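Local coordinates for protein MtN3/saliva family (Thermodesulfovibrio yellowstonii, PDB 4RNG) that is a bacterial SemiSWEET, a small membrane protein that probably carries sugars across the membrane as a pair of three-helix subunits, at residues A22-A27 with L74-L79; L28-T33 with F78-M83; F55-L60 with I64-A69. All blocks are in the same frame, centred on the assembly; numbering follows the deposited sequence.

Contact 1 of 3, residues A22-A27 with L74-L79; sequences ALIPQA and LILIFL
Leu23 and Leu76 meet base to base. Both CA-CB bonds point at the opposite helix, and Leu23 CB lies 4.1 Å from Leu76 CB. The CA atoms of this pair are 6.5 Å apart, the nearest across the two segments. The branched end of Leu23 turns to another partner. Its CG stands anti to the carbonyl carbon (chi1 -68°), and the two methyls straddle one carbon of Ile77. Leu23 CD1 is 3.9 Å from Ile77 CG1, and Leu23 CD2 is 4.0 Å from the same Ile77 CG1. The two side chains cross at a slant. A looser touch flanks the leucine pair: Ile24 CG1 reaches Leu76 CD1 at 4.3 Å, on a more exposed side. No hydrogen bond links the segments, so the contact is purely apolar. The axes run nearly parallel, 17° apart and 9.6 Å at closest approach.

Helix 41-60 packs on the same seam, with Phe44 against Leu23 and Met47 and Ile51 against Ile77. The Gln26 amide is hydrogen-bonded to Asp38 O and Ser40 N of the second subunit. Helix 23-33 therefore packs against helix 64-87 and also meets the second subunit, whose Met43 touches Leu23.

Contact 2 of 3, residues L28-T33 with F78-M83; sequences LKIYKT and FLIIFM. With SO4 (sulfate ion), chain I.
The ring of Tyr31 meets Met83 at its edge, where Met83 SD lies near the ring plane. The two residues come closest at the root of the ring, with Met83 SD 3.8 Å from Tyr31 CB. The phenol is carried off from the other segment by its first torsion (chi1 176°, CG anti to the backbone N). Tyr87, further along helix 64-87, also touches both Tyr31 and Ile30.

Ile30 fills the centre of the contact. Its two branches have different partners. Ile30 CG2 presses on the base of Met83, 3.7 Å from Met83 CB. Ile30 CD1 reaches Ile80 CG2 at 4.1 Å, and these two side chains cross at about a right angle. Ala36 and Val39, in the loop after helix 23-33, also touch Ile30.

Lys29 and Thr33 take no part in this packing. Lys29 extends away from helix 78-83, and its NZ donates to O3 of a sulfate ion at 2.6 Å. NZ also bonds to Val39 O of the second subunit. The sulfate, probably from the crystallisation liquor, is bound as well by Leu41 N and Ala42 N of that subunit. Thr33 OG1 donates to Lys29 O at 2.9 Å, tilted 29° from the carbonyl plane. Thr33 N comes to the same oxygen from the other face. This backbone oxygen near the helix end is therefore held twice.

Helices 28-33 and 78-83 run in the same general direction, 29° apart. This suits the three-helix bundle of a SemiSWEET, in which the first and third helices lie side by side and the second runs the opposite way.

Contact 3 of 3, residues F55-L60 with I64-A69; sequences FFYGVL and IPVILA
Ile67 lies over the backbone of Gly58. Ile67 CG1 is 3.7 Å from Gly58 C, and Ile67 CD1 is 3.8 Å from Gly58 O. The same side chain is flanked by two others. Val59 CG2 touches Ile67 CD1 at 4.0 Å, with the side chains crossing at about a right angle. On the other branch, Ile67 CG2 sits at the edge of the Phe55 ring, near its plane and 4.1 Å from Phe55 CE1. With CG1 anti to the carbonyl carbon (chi1 -64°), Ile67 sends CG1 and CD1 to Gly58 and Val59 and leaves CG2 for the Phe55 ring.

Val66 packs beside Ile67 on the glycine, with Val66 CG1 3.7 Å from Gly58 CA. The same methyl is near the edge of the Tyr57 ring, at a looser distance. The Tyr57 hydroxyl is hydrogen-bonded to Glu63 OE1 of the second subunit.

The segments form a helical hairpin across the short 61-63 turn. Their axes are antiparallel within 25° and only 7.7 Å apart. Gly58 has no side chain, and its bare backbone lets Val66 and Ile67 come close. No hydrogen bond crosses the interface, so its close fit rests on shape and apolar contact at the glycine.

All three contacts use helix 64-87. Contacts 1 and 2 are successive parts of one seam with helix 23-33, their centres 8 Å apart. They join directly: Met83 CE lies 3.4 Å from Ala27 O, and Ile80 CG1 lies 4.1 Å from Ala27 CB. Contact 3 binds helix 41-60 to the start of helix 64-87. Its centre is about 18 Å from that of contact 1 and about 25 Å from that of contact 2. Contacts 2 and 3 lie on opposite sides of the chain's centre. The second subunit comes within reach of all three, and the sulfate at Lys29 bridges the subunits beside contact 2.

Contact 1 of 3, residues A22-A27 with L74-L79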
loop_
_atom_site.group_PDB
_atom_site.type_symbol
_atom_site.label_atom_id
_atom_site.label_comp_id
_atom_site.label_asym_id
_atom_site.label_seq_id
_atom_site.Cartn_x
_atom_site.Cartn_y
_atom_site.Cartn_z
ATOM N N ALA C 22 -0.126 -4.377 -7.525
ATOM C CA ALA C 22 -1.149 -4.946 -6.649
ATOM C C ALA C 22 -2.433 -4.131 -6.695
ATOM O O ALA C 22 -3.510 -4.655 -6.454
ATOM C CB ALA C 22 -0.631 -5.032 -5.196
ATOM N N LEU C 23 -2.293 -2.840 -6.985
ATOM C CA LEU C 23 -3.405 -1.897 -7.066
ATOM C C LEU C 23 -4.257 -2.100 -8.296
ATOM O O LEU C 23 -5.428 -1.732 -8.316
ATOM C CB LEU C 23 -2.866 -0.472 -7.035
ATOM C CG LEU C 23 -2.271 -0.125 -5.674
ATOM C CD1 LEU C 23 -1.314 1.062 -5.727
ATOM C CD2 LEU C 23 -3.422 0.162 -4.749
ATOM N N ILE C 24 -3.661 -2.675 -9.333
ATOM C CA ILE C 24 -4.377 -2.888 -10.583
ATOM C C ILE C 24 -5.641 -3.770 -10.389
ATOM O O ILE C 24 -6.723 -3.361 -10.813
ATOM C CB ILE C 24 -3.432 -3.490 -11.661
ATOM C CG1 ILE C 24 -2.391 -2.449 -12.081
ATOM C CG2 ILE C 24 -4.215 -3.948 -12.867
ATOM C CD1 ILE C 24 -1.254 -2.994 -12.947
ATOM N N PRO C 25 -5.529 -4.947 -9.722
ATOM C CA PRO C 25 -6.756 -5.736 -9.517
ATOM C C PRO C 25 -7.884 -5.028 -8.773
ATOM O O PRO C 25 -9.052 -5.324 -9.055
ATOM C CB PRO C 25 -6.267 -6.921 -8.670
ATOM C CG PRO C 25 -4.865 -7.089 -9.079
ATOM C CD PRO C 25 -4.332 -5.720 -9.338
ATOM N N GLN C 26 -7.556 -4.138 -7.836
ATOM C CA GLN C 26 -8.596 -3.439 -7.092
ATOM C C GLN C 26 -9.260 -2.435 -8.026
ATOM O O GLN C 26 -10.481 -2.290 -8.042
ATOM C CB GLN C 26 -8.040 -2.741 -5.844
ATOM C CG GLN C 26 -9.109 -2.115 -4.973
ATOM C CD GLN C 26 -10.071 -3.133 -4.369
ATOM O OE1 GLN C 26 -9.749 -3.771 -3.366
ATOM N NE2 GLN C 26 -11.257 -3.283 -4.967
ATOM N N ALA C 27 -8.445 -1.761 -8.826
ATOM C CA ALA C 27 -8.969 -0.837 -9.825
ATOM C C ALA C 27 -9.890 -1.542 -10.833
ATOM O O ALA C 27 -11.029 -1.109 -11.051
ATOM C CB ALA C 27 -7.824 -0.140 -10.546
ATOM N N LEU C 74 0.814 6.170 -6.710
ATOM C CA LEU C 74 0.016 7.379 -6.548
ATOM C C LEU C 74 -0.953 7.591 -7.720
ATOM O O LEU C 74 -2.096 7.983 -7.522
ATOM C CB LEU C 74 0.944 8.588 -6.390
ATOM C CG LEU C 74 0.300 9.886 -5.933
ATOM C CD1 LEU C 74 -0.476 9.624 -4.649
ATOM C CD2 LEU C 74 1.353 10.978 -5.738
ATOM N N ILE C 75 -0.483 7.365 -8.942
ATOM C CA ILE C 75 -1.347 7.409 -10.105
ATOM C C ILE C 75 -2.451 6.383 -10.007
ATOM O O ILE C 75 -3.620 6.689 -10.230
ATOM C CB ILE C 75 -0.568 7.185 -11.405
ATOM C CG1 ILE C 75 0.289 8.419 -11.717
ATOM C CG2 ILE C 75 -1.534 6.976 -12.560
ATOM C CD1 ILE C 75 1.731 8.132 -11.978
ATOM N N LEU C 76 -2.074 5.159 -9.665
ATOM C CA LEU C 76 -3.039 4.075 -9.600
ATOM C C LEU C 76 -4.033 4.288 -8.453
ATOM O O LEU C 76 -5.233 4.039 -8.596
ATOM C CB LEU C 76 -2.299 2.737 -9.455
ATOM C CG LEU C 76 -1.415 2.343 -10.648
ATOM C CD1 LEU C 76 -0.643 1.081 -10.344
ATOM C CD2 LEU C 76 -2.211 2.187 -11.951
ATOM N N ILE C 77 -3.533 4.803 -7.332
ATOM C CA ILE C 77 -4.389 5.057 -6.178
ATOM C C ILE C 77 -5.387 6.139 -6.496
ATOM O O ILE C 77 -6.564 6.030 -6.149
ATOM C CB ILE C 77 -3.582 5.431 -4.942
ATOM C CG1 ILE C 77 -3.133 4.152 -4.248
ATOM C CG2 ILE C 77 -4.416 6.222 -3.961
ATOM C CD1 ILE C 77 -2.316 4.402 -3.012
ATOM N N PHE C 78 -4.929 7.165 -7.204
ATOM C CA PHE C 78 -5.839 8.197 -7.641
ATOM C C PHE C 78 -6.958 7.620 -8.516
ATOM O O PHE C 78 -8.104 8.054 -8.399
ATOM C CB PHE C 78 -5.114 9.293 -8.393
ATOM C CG PHE C 78 -6.039 10.234 -9.062
ATOM C CD1 PHE C 78 -6.695 11.208 -8.326
ATOM C CD2 PHE C 78 -6.283 10.135 -10.413
ATOM C CE1 PHE C 78 -7.569 12.071 -8.935
ATOM C CE2 PHE C 78 -7.163 11.001 -11.034
ATOM C CZ PHE C 78 -7.805 11.966 -10.289
ATOM N N LEU C 79 -6.653 6.677 -9.400
ATOM C CA LEU C 79 -7.741 6.075 -10.176
ATOM C C LEU C 79 -8.804 5.525 -9.276
ATOM O O LEU C 79 -9.982 5.769 -9.483
ATOM C CB LEU C 79 -7.267 4.939 -11.085
ATOM C CG LEU C 79 -6.967 5.277 -12.528
ATOM C CD1 LEU C 79 -5.873 6.309 -12.595
ATOM C CD2 LEU C 79 -6.568 4.003 -13.221
#

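Contact 2 of 3, residues L28-T33 with F78-M83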
loop_
_atom_site.group_PDB
_atom_site.type_symbol
_atom_site.label_atom_id
_atom_site.label_comp_id
_atom_site.label_asym_id
_atom_site.label_seq_id
_atom_site.Cartn_x
_atom_site.Cartn_y
_atom_site.Cartn_z
ATOM N N LEU C 28 -9.406 -2.636 -11.418
ATOM C CA LEU C 28 -10.176 -3.367 -12.417
ATOM C C LEU C 28 -11.514 -3.868 -11.867
ATOM O O LEU C 28 -12.532 -3.826 -12.551
ATOM C CB LEU C 28 -9.354 -4.538 -12.947
ATOM C CG LEU C 28 -8.190 -4.063 -13.809
ATOM C CD1 LEU C 28 -7.377 -5.234 -14.284
ATOM C CD2 LEU C 28 -8.742 -3.277 -14.974
ATOM N N LYS C 29 -11.506 -4.308 -10.615
ATOM C CA LYS C 29 -12.695 -4.871 -9.997
ATOM C C LYS C 29 -13.778 -3.813 -9.826
ATOM O O LYS C 29 -14.951 -4.052 -10.131
ATOM C CB LYS C 29 -12.336 -5.499 -8.652
ATOM C CG LYS C 29 -13.451 -6.244 -7.980
ATOM C CD LYS C 29 -12.944 -6.819 -6.680
ATOM C CE LYS C 29 -14.052 -7.510 -5.919
ATOM N NZ LYS C 29 -13.627 -8.829 -5.383
ATOM N N ILE C 30 -13.378 -2.644 -9.344
ATOM C CA ILE C 30 -14.312 -1.545 -9.188
ATOM C C ILE C 30 -14.883 -1.164 -10.547
ATOM O O ILE C 30 -16.085 -0.972 -10.687
ATOM C CB ILE C 30 -13.635 -0.331 -8.528
ATOM C CG1 ILE C 30 -13.268 -0.675 -7.082
ATOM C CG2 ILE C 30 -14.555 0.870 -8.554
ATOM C CD1 ILE C 30 -12.455 0.390 -6.387
ATOM N N TYR C 31 -14.013 -1.117 -11.552
ATOM C CA TYR C 31 -14.404 -0.766 -12.916
ATOM C C TYR C 31 -15.345 -1.770 -13.558
ATOM O O TYR C 31 -16.309 -1.401 -14.236
ATOM C CB TYR C 31 -13.182 -0.655 -13.809
ATOM C CG TYR C 31 -13.560 -0.379 -15.233
ATOM C CD1 TYR C 31 -14.107 0.835 -15.603
ATOM C CD2 TYR C 31 -13.431 -1.365 -16.199
ATOM C CE1 TYR C 31 -14.467 1.081 -16.907
ATOM C CE2 TYR C 31 -13.791 -1.134 -17.509
ATOM C CZ TYR C 31 -14.312 0.093 -17.858
ATOM O OH TYR C 31 -14.681 0.339 -19.164
ATOM N N LYS C 32 -15.054 -3.044 -13.352
ATOM C CA LYS C 32 -15.823 -4.082 -13.997
ATOM C C LYS C 32 -17.207 -4.157 -13.364
ATOM O O LYS C 32 -18.199 -4.327 -14.068
ATOM C CB LYS C 32 -15.088 -5.414 -13.900
ATOM C CG LYS C 32 -15.909 -6.636 -14.290
ATOM C CD LYS C 32 -15.050 -7.895 -14.190
ATOM C CE LYS C 32 -15.846 -9.155 -14.469
ATOM N NZ LYS C 32 -14.987 -10.374 -14.357
ATOM N N THR C 33 -17.279 -3.977 -12.048
ATOM C CA THR C 33 -18.558 -4.087 -11.344
ATOM C C THR C 33 -19.230 -2.739 -11.104
ATOM O O THR C 33 -20.391 -2.693 -10.706
ATOM C CB THR C 33 -18.404 -4.774 -9.988
ATOM O OG1 THR C 33 -17.654 -3.928 -9.102
ATOM C CG2 THR C 33 -17.704 -6.114 -10.151
ATOM N N PHE C 78 -4.929 7.165 -7.204
ATOM C CA PHE C 78 -5.839 8.197 -7.641
ATOM C C PHE C 78 -6.958 7.620 -8.516
ATOM O O PHE C 78 -8.104 8.054 -8.399
ATOM C CB PHE C 78 -5.114 9.293 -8.393
ATOM C CG PHE C 78 -6.039 10.234 -9.062
ATOM C CD1 PHE C 78 -6.695 11.208 -8.326
ATOM C CD2 PHE C 78 -6.283 10.135 -10.413
ATOM C CE1 PHE C 78 -7.569 12.071 -8.935
ATOM C CE2 PHE C 78 -7.163 11.001 -11.034
ATOM C CZ PHE C 78 -7.805 11.966 -10.289
ATOM N N LEU C 79 -6.653 6.677 -9.400
ATOM C CA LEU C 79 -7.741 6.075 -10.176
ATOM C C LEU C 79 -8.804 5.525 -9.276
ATOM O O LEU C 79 -9.982 5.769 -9.483
ATOM C CB LEU C 79 -7.267 4.939 -11.085
ATOM C CG LEU C 79 -6.967 5.277 -12.528
ATOM C CD1 LEU C 79 -5.873 6.309 -12.595
ATOM C CD2 LEU C 79 -6.568 4.003 -13.221
ATOM N N ILE C 80 -8.359 4.785 -8.265
ATOM C CA ILE C 80 -9.246 4.120 -7.337
ATOM C C ILE C 80 -10.090 5.131 -6.590
ATOM O O ILE C 80 -11.297 4.934 -6.452
ATOM C CB ILE C 80 -8.456 3.237 -6.352
ATOM C CG1 ILE C 80 -7.892 2.032 -7.112
ATOM C CG2 ILE C 80 -9.337 2.766 -5.223
ATOM C CD1 ILE C 80 -6.820 1.275 -6.361
ATOM N N ILE C 81 -9.467 6.213 -6.126
ATOM C CA ILE C 81 -10.208 7.274 -5.439
ATOM C C ILE C 81 -11.288 7.868 -6.363
ATOM O O ILE C 81 -12.433 8.078 -5.957
ATOM C CB ILE C 81 -9.264 8.396 -4.948
ATOM C CG1 ILE C 81 -8.325 7.855 -3.869
ATOM C CG2 ILE C 81 -10.057 9.585 -4.416
ATOM C CD1 ILE C 81 -7.309 8.873 -3.364
ATOM N N PHE C 82 -10.909 8.112 -7.613
ATOM C CA PHE C 82 -11.806 8.667 -8.623
ATOM C C PHE C 82 -13.025 7.748 -8.891
ATOM O O PHE C 82 -14.147 8.233 -9.056
ATOM C CB PHE C 82 -11.016 8.952 -9.897
ATOM C CG PHE C 82 -11.829 9.529 -11.001
ATOM C CD1 PHE C 82 -12.528 8.716 -11.876
ATOM C CD2 PHE C 82 -11.881 10.895 -11.176
ATOM C CE1 PHE C 82 -13.270 9.255 -12.905
ATOM C CE2 PHE C 82 -12.629 11.438 -12.196
ATOM C CZ PHE C 82 -13.329 10.612 -13.059
ATOM N N MET C 83 -12.802 6.436 -8.967
ATOM C CA MET C 83 -13.894 5.488 -9.172
ATOM C C MET C 83 -14.755 5.254 -7.923
ATOM O O MET C 83 -15.959 4.971 -8.028
ATOM C CB MET C 83 -13.363 4.151 -9.685
ATOM C CG MET C 83 -13.130 4.111 -11.183
ATOM S SD MET C 83 -12.612 2.480 -11.737
ATOM C CE MET C 83 -11.031 2.327 -10.883
HETATM S S SO4 I . -10.901 -11.175 -6.015
HETATM O O1 SO4 I . -11.722 -11.123 -7.221
HETATM O O2 SO4 I . -10.797 -12.564 -5.560
HETATM O O3 SO4 I . -11.532 -10.366 -4.975
HETATM O O4 SO4 I . -9.583 -10.620 -6.323
#

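Contact 3 of 3, residues F55-L60 with I64-A69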
loop_
_atom_site.group_PDB
_atom_site.type_symbol
_atom_site.label_atom_id
_atom_site.label_comp_id
_atom_site.label_asym_id
_atom_site.label_seq_id
_atom_site.Cartn_x
_atom_site.Cartn_y
_atom_site.Cartn_z
ATOM N N PHE C 55 7.726 8.944 -1.350
ATOM C CA PHE C 55 8.418 9.510 -2.490
ATOM C C PHE C 55 9.539 10.469 -2.076
ATOM O O PHE C 55 10.670 10.325 -2.517
ATOM C CB PHE C 55 7.433 10.242 -3.397
ATOM C CG PHE C 55 8.091 11.268 -4.281
ATOM C CD1 PHE C 55 8.869 10.887 -5.365
ATOM C CD2 PHE C 55 7.948 12.618 -4.013
ATOM C CE1 PHE C 55 9.502 11.825 -6.170
ATOM C CE2 PHE C 55 8.571 13.566 -4.823
ATOM C CZ PHE C 55 9.346 13.164 -5.911
ATOM N N PHE C 56 9.213 11.437 -1.228
ATOM C CA PHE C 56 10.179 12.417 -0.725
ATOM C C PHE C 56 11.349 11.724 -0.061
ATOM O O PHE C 56 12.518 12.034 -0.319
ATOM C CB PHE C 56 9.488 13.369 0.253
ATOM C CG PHE C 56 10.328 14.537 0.681
ATOM C CD1 PHE C 56 11.191 15.163 -0.197
ATOM C CD2 PHE C 56 10.254 15.013 1.979
ATOM C CE1 PHE C 56 11.963 16.245 0.206
ATOM C CE2 PHE C 56 11.029 16.074 2.384
ATOM C CZ PHE C 56 11.880 16.695 1.492
ATOM N N TYR C 57 11.014 10.776 0.801
ATOM C CA TYR C 57 11.987 9.927 1.474
ATOM C C TYR C 57 12.941 9.238 0.480
ATOM O O TYR C 57 14.154 9.203 0.683
ATOM C CB TYR C 57 11.241 8.874 2.282
ATOM C CG TYR C 57 12.123 7.863 2.950
ATOM C CD1 TYR C 57 12.822 8.185 4.102
ATOM C CD2 TYR C 57 12.281 6.591 2.414
ATOM C CE1 TYR C 57 13.617 7.255 4.728
ATOM C CE2 TYR C 57 13.096 5.662 3.022
ATOM C CZ TYR C 57 13.755 5.999 4.177
ATOM O OH TYR C 57 14.568 5.093 4.784
ATOM N N GLY C 58 12.385 8.673 -0.588
ATOM C CA GLY C 58 13.208 8.027 -1.595
ATOM C C GLY C 58 14.191 8.998 -2.237
ATOM O O GLY C 58 15.330 8.658 -2.570
ATOM N N VAL C 59 13.728 10.218 -2.444
ATOM C CA VAL C 59 14.560 11.240 -3.029
ATOM C C VAL C 59 15.708 11.628 -2.096
ATOM O O VAL C 59 16.830 11.781 -2.553
ATOM C CB VAL C 59 13.724 12.476 -3.411
ATOM C CG1 VAL C 59 14.623 13.604 -3.859
ATOM C CG2 VAL C 59 12.731 12.110 -4.513
ATOM N N LEU C 60 15.427 11.784 -0.800
ATOM C CA LEU C 60 16.465 12.145 0.166
ATOM C C LEU C 60 17.574 11.079 0.287
ATOM O O LEU C 60 18.765 11.410 0.307
ATOM C CB LEU C 60 15.857 12.411 1.545
ATOM C CG LEU C 60 14.922 13.614 1.725
ATOM C CD1 LEU C 60 14.280 13.591 3.097
ATOM C CD2 LEU C 60 15.612 14.951 1.490
ATOM N N ILE C 64 16.183 4.983 -6.245
ATOM C CA ILE C 64 15.287 4.892 -7.392
ATOM C C ILE C 64 14.088 3.943 -7.232
ATOM O O ILE C 64 13.001 4.249 -7.714
ATOM C CB ILE C 64 16.075 4.435 -8.652
ATOM C CG1 ILE C 64 16.852 5.587 -9.252
ATOM C CG2 ILE C 64 15.128 4.042 -9.761
ATOM C CD1 ILE C 64 15.935 6.585 -9.881
ATOM N N PRO C 65 14.280 2.764 -6.619
ATOM C CA PRO C 65 13.062 1.936 -6.517
ATOM C C PRO C 65 11.964 2.548 -5.617
ATOM O O PRO C 65 10.766 2.421 -5.926
ATOM C CB PRO C 65 13.573 0.603 -5.948
ATOM C CG PRO C 65 14.994 0.836 -5.563
ATOM C CD PRO C 65 15.505 2.010 -6.307
ATOM N N VAL C 66 12.366 3.222 -4.538
ATOM C CA VAL C 66 11.407 3.909 -3.672
ATOM C C VAL C 66 10.710 5.033 -4.428
ATOM O O VAL C 66 9.487 5.195 -4.366
ATOM C CB VAL C 66 12.089 4.490 -2.438
ATOM C CG1 VAL C 66 11.047 5.076 -1.481
ATOM C CG2 VAL C 66 12.927 3.432 -1.769
ATOM N N ILE C 67 11.498 5.787 -5.176
ATOM C CA ILE C 67 10.958 6.868 -5.977
ATOM C C ILE C 67 9.908 6.379 -6.986
ATOM O O ILE C 67 8.782 6.864 -7.015
ATOM C CB ILE C 67 12.081 7.591 -6.704
ATOM C CG1 ILE C 67 13.009 8.242 -5.671
ATOM C CG2 ILE C 67 11.501 8.620 -7.666
ATOM C CD1 ILE C 67 14.304 8.811 -6.234
ATOM N N LEU C 68 10.291 5.420 -7.813
ATOM C CA LEU C 68 9.446 4.950 -8.887
ATOM C C LEU C 68 8.141 4.310 -8.391
ATOM O O LEU C 68 7.044 4.630 -8.862
ATOM C CB LEU C 68 10.220 3.932 -9.725
ATOM C CG LEU C 68 11.309 4.507 -10.634
ATOM C CD1 LEU C 68 11.961 3.411 -11.465
ATOM C CD2 LEU C 68 10.787 5.597 -11.510
ATOM N N ALA C 69 8.267 3.390 -7.448
ATOM C CA ALA C 69 7.101 2.671 -6.960
ATOM C C ALA C 69 6.065 3.632 -6.402
ATOM O O ALA C 69 4.859 3.409 -6.527
ATOM C CB ALA C 69 7.493 1.650 -5.916
#